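Local coordinates for microcin B17-processing protein McbB (Escherichia coli str. K-12 substr. MG1655, PDB 6GRH) that is needed to process the inactive microcin B17 precursor peptide McbA into the active antibiotic, at residues B[241-253]-B[266-279]. Residues are numbered along the deposited sequence; the frame is centred on the assembly and turned at random.
Sequences FSYHLIKRRLQEL and FMSSVSADLITCIL. With EDO (1,2-ethanediol), chain J.
The backbone O of Phe-266 is gripped by both terminal nitrogens of the Arg-249 guanidinium, firmly by NH2 at 2.7 Å and weakly by NH1 at 3.0 Å. The oxygen lies close to the guanidinium plane, as expected when one acceptor sits between two N-H groups. With CG anti to the backbone N (chi1 -174°) and a bend at chi2 (72°), the arginine reaches from the flank of its helix to the chain leading into strand 269-273. Its other edges are engaged too: NH1 forms a salt bridge with Glu-252 OE1, and NE donates to a water that in turn donates to Ser-268 O. The group is thereby held against rotation, with Leu-253 CD1 over the centre of one face.

Beside this polar end, Leu-253 CD2 makes a CH-pi contact over one face of the Phe-266 ring, 4.2 Å from its centroid; Phe-38 of the McbC chain meets that ring edge-to-face.

The other end is apolar. Phe-241 points from the helix toward the sheet, its ring edge against Ala-272 CB, CE2 being 3.7 Å away, while its CD2 touches Leu-274 CD2 at 3.6 Å and Cys-277 SG approaches obliquely as a sulfur-aromatic contact. Leu-245 straddles the neighbouring strands, CD1 on Ala-272 CB and CD2 at 3.8 Å from Leu-279 CD2.

Helix and strand run nearly antiparallel (160°), their axes 10.9 Å apart at closest approach, and Val-270 and Ala-272 turn inward: a buried helix-on-sheet contact of an alpha/beta domain, here with the antiparallel end of its mixed sheet.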
ATOM      1  N   PHE B 241       0.928  27.925  -8.360  1.00 26.99           N
ATOM      2  CA  PHE B 241       0.512  26.805  -7.507  1.00 26.79           C
ATOM      3  C   PHE B 241       1.701  26.264  -6.733  1.00 25.12           C
ATOM      4  O   PHE B 241       1.640  26.126  -5.512  1.00 24.30           O
ATOM      5  CB  PHE B 241      -0.099  25.730  -8.417  1.00 28.58           C
ATOM      6  CG  PHE B 241      -0.702  24.553  -7.704  1.00 30.18           C
ATOM      7  CD1 PHE B 241      -1.997  24.613  -7.169  1.00 31.80           C
ATOM      8  CD2 PHE B 241      -0.016  23.363  -7.630  1.00 31.27           C
ATOM      9  CE1 PHE B 241      -2.580  23.499  -6.555  1.00 31.76           C
ATOM     10  CE2 PHE B 241      -0.589  22.248  -7.028  1.00 32.38           C
ATOM     11  CZ  PHE B 241      -1.868  22.314  -6.483  1.00 31.97           C
ATOM     12  N   SER B 242       2.790  25.998  -7.452  1.00 24.67           N
ATOM     13  CA  SER B 242       4.052  25.524  -6.845  1.00 23.96           C
ATOM     14  C   SER B 242       4.580  26.493  -5.786  1.00 23.58           C
ATOM     15  O   SER B 242       4.971  26.098  -4.695  1.00 22.94           O
ATOM     16  CB  SER B 242       5.119  25.345  -7.931  1.00 24.49           C
ATOM     17  OG  SER B 242       4.736  24.350  -8.880  1.00 25.03           O
ATOM     18  N   TYR B 243       4.563  27.776  -6.131  1.00 24.63           N
ATOM     19  CA  TYR B 243       5.001  28.857  -5.235  1.00 24.57           C
ATOM     20  C   TYR B 243       4.234  28.830  -3.912  1.00 24.08           C
ATOM     21  O   TYR B 243       4.836  28.921  -2.844  1.00 23.84           O
ATOM     22  CB  TYR B 243       4.790  30.188  -5.948  1.00 25.48           C
ATOM     23  CG  TYR B 243       5.344  31.442  -5.332  1.00 25.90           C
ATOM     24  CD1 TYR B 243       6.709  31.715  -5.371  1.00 26.13           C
ATOM     25  CD2 TYR B 243       4.493  32.404  -4.784  1.00 26.16           C
ATOM     26  CE1 TYR B 243       7.216  32.911  -4.859  1.00 26.97           C
ATOM     27  CE2 TYR B 243       4.995  33.612  -4.267  1.00 27.14           C
ATOM     28  CZ  TYR B 243       6.363  33.857  -4.323  1.00 27.17           C
ATOM     29  OH  TYR B 243       6.867  35.020  -3.805  1.00 28.09           O
ATOM     30  N   HIS B 244       2.912  28.682  -3.992  1.00 23.89           N
ATOM     31  CA  HIS B 244       2.107  28.582  -2.795  1.00 23.71           C
ATOM     32  C   HIS B 244       2.428  27.340  -1.955  1.00 23.34           C
ATOM     33  O   HIS B 244       2.519  27.432  -0.719  1.00 22.41           O
ATOM     34  CB  HIS B 244       0.632  28.625  -3.161  1.00 24.13           C
ATOM     35  CG  HIS B 244      -0.271  28.728  -1.982  1.00 24.09           C
ATOM     36  ND1 HIS B 244      -0.253  29.808  -1.116  1.00 23.62           N
ATOM     37  CD2 HIS B 244      -1.212  27.873  -1.513  1.00 23.85           C
ATOM     38  CE1 HIS B 244      -1.137  29.597  -0.154  1.00 24.23           C
ATOM     39  NE2 HIS B 244      -1.740  28.439  -0.381  1.00 24.64           N
ATOM     40  N   LEU B 245       2.570  26.178  -2.605  1.00 23.53           N
ATOM     41  CA  LEU B 245       2.943  24.959  -1.884  1.00 23.95           C
ATOM     42  C   LEU B 245       4.289  25.030  -1.170  1.00 23.27           C
ATOM     43  O   LEU B 245       4.419  24.551  -0.041  1.00 23.00           O
ATOM     44  CB  LEU B 245       2.885  23.732  -2.803  1.00 24.93           C
ATOM     45  CG  LEU B 245       1.510  23.221  -3.182  1.00 26.93           C
ATOM     46  CD1 LEU B 245       1.640  22.012  -4.116  1.00 27.86           C
ATOM     47  CD2 LEU B 245       0.726  22.785  -1.975  1.00 27.86           C
ATOM     48  N   ILE B 246       5.267  25.652  -1.815  1.00 23.18           N
ATOM     49  CA  ILE B 246       6.579  25.923  -1.211  1.00 22.93           C
ATOM     50  C   ILE B 246       6.412  26.805   0.035  1.00 23.47           C
ATOM     51  O   ILE B 246       6.896  26.469   1.140  1.00 22.28           O
ATOM     52  CB  ILE B 246       7.542  26.549  -2.233  1.00 23.56           C
ATOM     53  CG1 ILE B 246       7.893  25.543  -3.342  1.00 23.57           C
ATOM     54  CG2 ILE B 246       8.839  27.019  -1.576  1.00 23.77           C
ATOM     55  CD1 ILE B 246       8.663  26.110  -4.513  1.00 23.73           C
ATOM     56  N   LYS B 247       5.692  27.914  -0.127  1.00 23.54           N
ATOM     57  CA  LYS B 247       5.442  28.810   0.985  1.00 24.09           C
ATOM     58  C   LYS B 247       4.793  28.106   2.172  1.00 23.59           C
ATOM     59  O   LYS B 247       5.274  28.211   3.313  1.00 22.71           O
ATOM     60  CB  LYS B 247       4.584  29.996   0.545  1.00 25.26           C
ATOM     61  CG  LYS B 247       4.543  31.061   1.630  1.00 26.89           C
ATOM     62  CD  LYS B 247       3.495  32.116   1.367  1.00 28.51           C
ATOM     63  CE  LYS B 247       2.149  31.662   1.893  1.00 27.98           C
ATOM     64  NZ  LYS B 247       1.230  32.791   1.720  1.00 28.55           N
ATOM     65  N   ARG B 248       3.716  27.359   1.898  1.00 22.98           N
ATOM     66  CA  ARG B 248       3.021  26.685   2.970  1.00 23.06           C
ATOM     67  C   ARG B 248       3.840  25.605   3.632  1.00 22.81           C
ATOM     68  O   ARG B 248       3.764  25.441   4.838  1.00 22.40           O
ATOM     69  CB  ARG B 248       1.688  26.112   2.531  1.00 23.03           C
ATOM     70  CG  ARG B 248       0.679  27.181   2.227  1.00 23.90           C
ATOM     71  CD  ARG B 248       0.417  28.101   3.426  1.00 24.28           C
ATOM     72  NE  ARG B 248      -0.849  28.780   3.233  1.00 24.93           N
ATOM     73  CZ  ARG B 248      -1.219  29.914   3.804  1.00 26.09           C
ATOM     74  NH1 ARG B 248      -0.431  30.564   4.660  1.00 26.74           N
ATOM     75  NH2 ARG B 248      -2.429  30.385   3.531  1.00 27.08           N
ATOM     76  N   ARG B 249       4.658  24.916   2.853  1.00 23.21           N
ATOM     77  CA  ARG B 249       5.535  23.930   3.426  1.00 23.67           C
ATOM     78  C   ARG B 249       6.605  24.554   4.327  1.00 23.42           C
ATOM     79  O   ARG B 249       6.855  24.075   5.433  1.00 23.28           O
ATOM     80  CB  ARG B 249       6.105  23.018   2.313  1.00 24.76           C
ATOM     81  CG  ARG B 249       6.917  21.868   2.853  1.00 25.21           C
ATOM     82  CD  ARG B 249       6.014  20.835   3.496  1.00 25.97           C
ATOM     83  NE  ARG B 249       6.805  19.744   4.032  1.00 26.65           N
ATOM     84  CZ  ARG B 249       6.766  19.265   5.272  1.00 27.29           C
ATOM     85  NH1 ARG B 249       5.904  19.724   6.193  1.00 28.23           N
ATOM     86  NH2 ARG B 249       7.590  18.266   5.587  1.00 27.53           N
ATOM     87  N   LEU B 250       7.238  25.613   3.872  1.00 24.42           N
ATOM     88  CA  LEU B 250       8.188  26.340   4.706  1.00 25.77           C
ATOM     89  C   LEU B 250       7.534  26.882   5.953  1.00 25.53           C
ATOM     90  O   LEU B 250       8.125  26.860   7.046  1.00 25.36           O
ATOM     91  CB  LEU B 250       8.845  27.497   3.935  1.00 27.36           C
ATOM     92  CG  LEU B 250      10.085  27.199   3.100  1.00 28.68           C
ATOM     93  CD1 LEU B 250      10.454  28.435   2.302  1.00 29.12           C
ATOM     94  CD2 LEU B 250      11.254  26.708   3.952  1.00 28.77           C
ATOM     95  N   GLN B 251       6.315  27.399   5.780  1.00 25.79           N
ATOM     96  CA  GLN B 251       5.533  27.907   6.897  1.00 26.08           C
ATOM     97  C   GLN B 251       5.270  26.826   7.941  1.00 25.96           C
ATOM     98  O   GLN B 251       5.492  27.074   9.137  1.00 25.25           O
ATOM     99  CB  GLN B 251       4.260  28.558   6.398  1.00 26.77           C
ATOM    100  CG  GLN B 251       3.417  29.182   7.491  1.00 27.64           C
ATOM    101  CD  GLN B 251       2.291  30.035   6.950  1.00 28.82           C
ATOM    102  OE1 GLN B 251       2.092  30.146   5.733  1.00 30.23           O
ATOM    103  NE2 GLN B 251       1.611  30.723   7.846  1.00 28.60           N
ATOM    104  N   GLU B 252       4.882  25.616   7.497  1.00 26.71           N
ATOM    105  CA  GLU B 252       4.673  24.502   8.406  1.00 27.74           C
ATOM    106  C   GLU B 252       5.898  24.195   9.235  1.00 26.56           C
ATOM    107  O   GLU B 252       5.790  23.923  10.429  1.00 26.25           O
ATOM    108  CB  GLU B 252       4.331  23.199   7.661  1.00 29.94           C
ATOM    109  CG  GLU B 252       2.952  23.137   7.092  1.00 32.37           C
ATOM    110  CD  GLU B 252       2.756  21.961   6.114  1.00 34.64           C
ATOM    111  OE1 GLU B 252       3.616  21.055   6.035  1.00 32.78           O
ATOM    112  OE2 GLU B 252       1.715  21.972   5.418  1.00 38.32           O
ATOM    113  N   LEU B 253       7.049  24.211   8.581  1.00 25.69           N
ATOM    114  CA  LEU B 253       8.315  23.794   9.186  1.00 25.90           C
ATOM    115  C   LEU B 253       8.976  24.864  10.045  1.00 27.03           C
ATOM    116  O   LEU B 253       9.487  24.534  11.116  1.00 28.39           O
ATOM    117  CB  LEU B 253       9.312  23.349   8.105  1.00 25.30           C
ATOM    118  CG  LEU B 253       8.914  22.050   7.369  1.00 24.90           C
ATOM    119  CD1 LEU B 253       9.717  21.912   6.089  1.00 24.54           C
ATOM    120  CD2 LEU B 253       9.112  20.841   8.253  1.00 25.56           C
ATOM    121  N   PHE B 266       4.783  14.935   9.686  1.00 26.80           N
ATOM    122  CA  PHE B 266       5.317  16.312   9.657  1.00 26.18           C
ATOM    123  C   PHE B 266       6.539  16.475   8.735  1.00 25.39           C
ATOM    124  O   PHE B 266       6.667  17.469   8.033  1.00 24.05           O
ATOM    125  CB  PHE B 266       5.688  16.709  11.090  1.00 27.30           C
ATOM    126  CG  PHE B 266       6.242  18.093  11.231  1.00 27.69           C
ATOM    127  CD1 PHE B 266       5.495  19.194  10.853  1.00 27.89           C
ATOM    128  CD2 PHE B 266       7.511  18.291  11.756  1.00 29.39           C
ATOM    129  CE1 PHE B 266       5.995  20.478  11.008  1.00 28.10           C
ATOM    130  CE2 PHE B 266       8.020  19.587  11.912  1.00 29.92           C
ATOM    131  CZ  PHE B 266       7.258  20.671  11.523  1.00 28.78           C
ATOM    132  N   MET B 267       7.428  15.502   8.707  0.50 25.73           N
ATOM    133  CA  MET B 267       8.593  15.622   7.832  0.50 26.78           C
ATOM    134  C   MET B 267       8.470  14.886   6.507  0.50 25.76           C
ATOM    135  O   MET B 267       9.463  14.767   5.781  0.50 25.40           O
ATOM    136  CB  MET B 267       9.831  15.187   8.580  0.50 28.80           C
ATOM    137  CG  MET B 267      10.167  16.174   9.681  0.50 29.85           C
ATOM    138  SD  MET B 267      11.608  15.630  10.594  0.50 32.81           S
ATOM    139  CE  MET B 267      12.840  15.472   9.308  0.50 32.72           C
ATOM    140  N   SER B 268       7.268  14.395   6.187  1.00 24.81           N
ATOM    141  CA  SER B 268       7.087  13.574   4.996  1.00 24.38           C
ATOM    142  C   SER B 268       6.992  14.346   3.672  1.00 23.44           C
ATOM    143  O   SER B 268       6.761  15.558   3.638  1.00 22.60           O
ATOM    144  CB  SER B 268       5.824  12.712   5.162  1.00 25.34           C
ATOM    145  OG  SER B 268       5.982  11.908   6.295  1.00 26.43           O
ATOM    146  N   SER B 269       7.121  13.600   2.576  1.00 22.81           N
ATOM    147  CA  SER B 269       7.014  14.150   1.238  1.00 22.54           C
ATOM    148  C   SER B 269       5.578  14.636   0.972  1.00 22.87           C
ATOM    149  O   SER B 269       4.636  14.122   1.547  1.00 22.58           O
ATOM    150  CB  SER B 269       7.409  13.102   0.191  1.00 22.37           C
ATOM    151  OG  SER B 269       6.388  12.117   0.081  1.00 22.30           O
ATOM    152  N   VAL B 270       5.452  15.599   0.061  1.00 23.95           N
ATOM    153  CA  VAL B 270       4.184  16.144  -0.381  1.00 25.15           C
ATOM    154  C   VAL B 270       4.248  16.160  -1.901  1.00 25.59           C
ATOM    155  O   VAL B 270       5.164  16.742  -2.460  1.00 25.24           O
ATOM    156  CB  VAL B 270       3.977  17.593   0.118  1.00 26.12           C
ATOM    157  CG1 VAL B 270       2.645  18.157  -0.412  1.00 27.05           C
ATOM    158  CG2 VAL B 270       4.045  17.645   1.636  1.00 26.43           C
ATOM    159  N   SER B 271       3.317  15.476  -2.558  1.00 25.52           N
ATOM    160  CA  SER B 271       3.234  15.438  -4.019  1.00 26.80           C
ATOM    161  C   SER B 271       1.898  16.037  -4.456  1.00 26.72           C
ATOM    162  O   SER B 271       0.868  15.781  -3.826  1.00 27.32           O
ATOM    163  CB  SER B 271       3.344  13.987  -4.539  1.00 28.08           C
ATOM    164  OG  SER B 271       4.488  13.334  -3.978  1.00 28.35           O
ATOM    165  N   ALA B 272       1.901  16.806  -5.534  1.00 26.17           N
ATOM    166  CA  ALA B 272       0.686  17.436  -6.040  1.00 26.04           C
ATOM    167  C   ALA B 272       0.505  17.077  -7.507  1.00 26.45           C
ATOM    168  O   ALA B 272       1.423  17.239  -8.299  1.00 27.30           O
ATOM    169  CB  ALA B 272       0.755  18.945  -5.871  1.00 26.05           C
ATOM    170  N   ASP B 273      -0.664  16.569  -7.869  0.50 26.84           N
ATOM    171  CA  ASP B 273      -1.000  16.382  -9.262  0.50 27.86           C
ATOM    172  C   ASP B 273      -1.405  17.734  -9.848  0.50 27.86           C
ATOM    173  O   ASP B 273      -2.389  18.322  -9.411  0.50 27.82           O
ATOM    174  CB  ASP B 273      -2.139  15.374  -9.401  0.50 28.82           C
ATOM    175  CG  ASP B 273      -2.436  15.025 -10.844  0.50 30.45           C
ATOM    176  OD1 ASP B 273      -2.386  13.825 -11.194  0.50 31.89           O
ATOM    177  OD2 ASP B 273      -2.721  15.938 -11.647  0.50 31.16           O
ATOM    178  N   LEU B 274      -0.648  18.228 -10.828  1.00 27.82           N
ATOM    179  CA  LEU B 274      -0.905  19.548 -11.410  1.00 28.72           C
ATOM    180  C   LEU B 274      -2.192  19.651 -12.238  1.00 29.84           C
ATOM    181  O   LEU B 274      -2.678  20.765 -12.494  1.00 29.77           O
ATOM    182  CB  LEU B 274       0.293  20.031 -12.216  1.00 29.79           C
ATOM    183  CG  LEU B 274       1.537  20.346 -11.385  1.00 29.23           C
ATOM    184  CD1 LEU B 274       2.740  20.558 -12.298  1.00 30.23           C
ATOM    185  CD2 LEU B 274       1.311  21.531 -10.473  1.00 29.30           C
ATOM    186  N   ILE B 275      -2.755  18.507 -12.629  1.00 30.13           N
ATOM    187  CA  ILE B 275      -4.017  18.472 -13.367  1.00 31.76           C
ATOM    188  C   ILE B 275      -5.215  18.558 -12.402  1.00 31.33           C
ATOM    189  O   ILE B 275      -6.055  19.443 -12.529  1.00 30.90           O
ATOM    190  CB  ILE B 275      -4.130  17.206 -14.253  1.00 33.84           C
ATOM    191  CG1 ILE B 275      -2.870  17.010 -15.120  1.00 34.88           C
ATOM    192  CG2 ILE B 275      -5.378  17.270 -15.159  1.00 35.30           C
ATOM    193  CD1 ILE B 275      -2.518  18.207 -15.990  1.00 35.90           C
ATOM    194  N   THR B 276      -5.293  17.624 -11.458  1.00 30.42           N
ATOM    195  CA  THR B 276      -6.413  17.574 -10.519  1.00 30.81           C
ATOM    196  C   THR B 276      -6.241  18.473  -9.326  1.00 29.90           C
ATOM    197  O   THR B 276      -7.196  18.692  -8.598  1.00 30.27           O
ATOM    198  CB  THR B 276      -6.653  16.145  -9.962  1.00 30.98           C
ATOM    199  OG1 THR B 276      -5.500  15.729  -9.210  1.00 29.50           O
ATOM    200  CG2 THR B 276      -6.973  15.196 -11.070  1.00 32.47           C
ATOM    201  N   CYS B 277      -5.024  18.964  -9.103  1.00 29.14           N
ATOM    202  CA  CYS B 277      -4.637  19.719  -7.909  1.00 28.77           C
ATOM    203  C   CYS B 277      -4.752  18.991  -6.569  1.00 27.76           C
ATOM    204  O   CYS B 277      -4.740  19.638  -5.533  1.00 28.07           O
ATOM    205  CB  CYS B 277      -5.307  21.102  -7.853  1.00 29.89           C
ATOM    206  SG  CYS B 277      -5.243  21.979  -9.439  1.00 32.16           S
ATOM    207  N   ILE B 278      -4.793  17.665  -6.596  0.50 27.67           N
ATOM    208  CA  ILE B 278      -4.901  16.860  -5.397  0.50 27.72           C
ATOM    209  C   ILE B 278      -3.505  16.610  -4.844  0.50 27.30           C
ATOM    210  O   ILE B 278      -2.593  16.286  -5.604  0.50 27.17           O
ATOM    211  CB  ILE B 278      -5.582  15.514  -5.731  0.50 28.50           C
ATOM    212  CG1 ILE B 278      -7.088  15.727  -5.908  0.50 29.09           C
ATOM    213  CG2 ILE B 278      -5.290  14.487  -4.641  0.50 28.26           C
ATOM    214  CD1 ILE B 278      -7.804  14.645  -6.697  0.50 30.11           C
ATOM    215  N   LEU B 279      -3.351  16.744  -3.529  1.00 27.42           N
ATOM    216  CA  LEU B 279      -2.102  16.500  -2.841  1.00 28.57           C
ATOM    217  C   LEU B 279      -2.083  15.159  -2.172  1.00 28.87           C
ATOM    218  O   LEU B 279      -3.118  14.703  -1.709  1.00 28.12           O
ATOM    219  CB  LEU B 279      -1.863  17.527  -1.732  1.00 29.26           C
ATOM    220  CG  LEU B 279      -1.051  18.738  -2.110  1.00 30.59           C
ATOM    221  CD1 LEU B 279      -1.641  19.460  -3.305  1.00 31.69           C
ATOM    222  CD2 LEU B 279      -1.014  19.643  -0.873  1.00 30.33           C
TER
HETATM  223  C1  EDO J 405      -2.901  33.649   4.567  0.50 38.61           C
HETATM  224  O1  EDO J 405      -2.989  32.610   5.545  0.50 37.48           O
HETATM  225  C2  EDO J 405      -4.245  33.745   3.865  0.50 38.23           C
HETATM  226  O2  EDO J 405      -4.134  34.483   2.650  0.50 39.20           O
HETATM  227  O   HOH W   1       8.093  17.731   2.641  1.00 25.67           O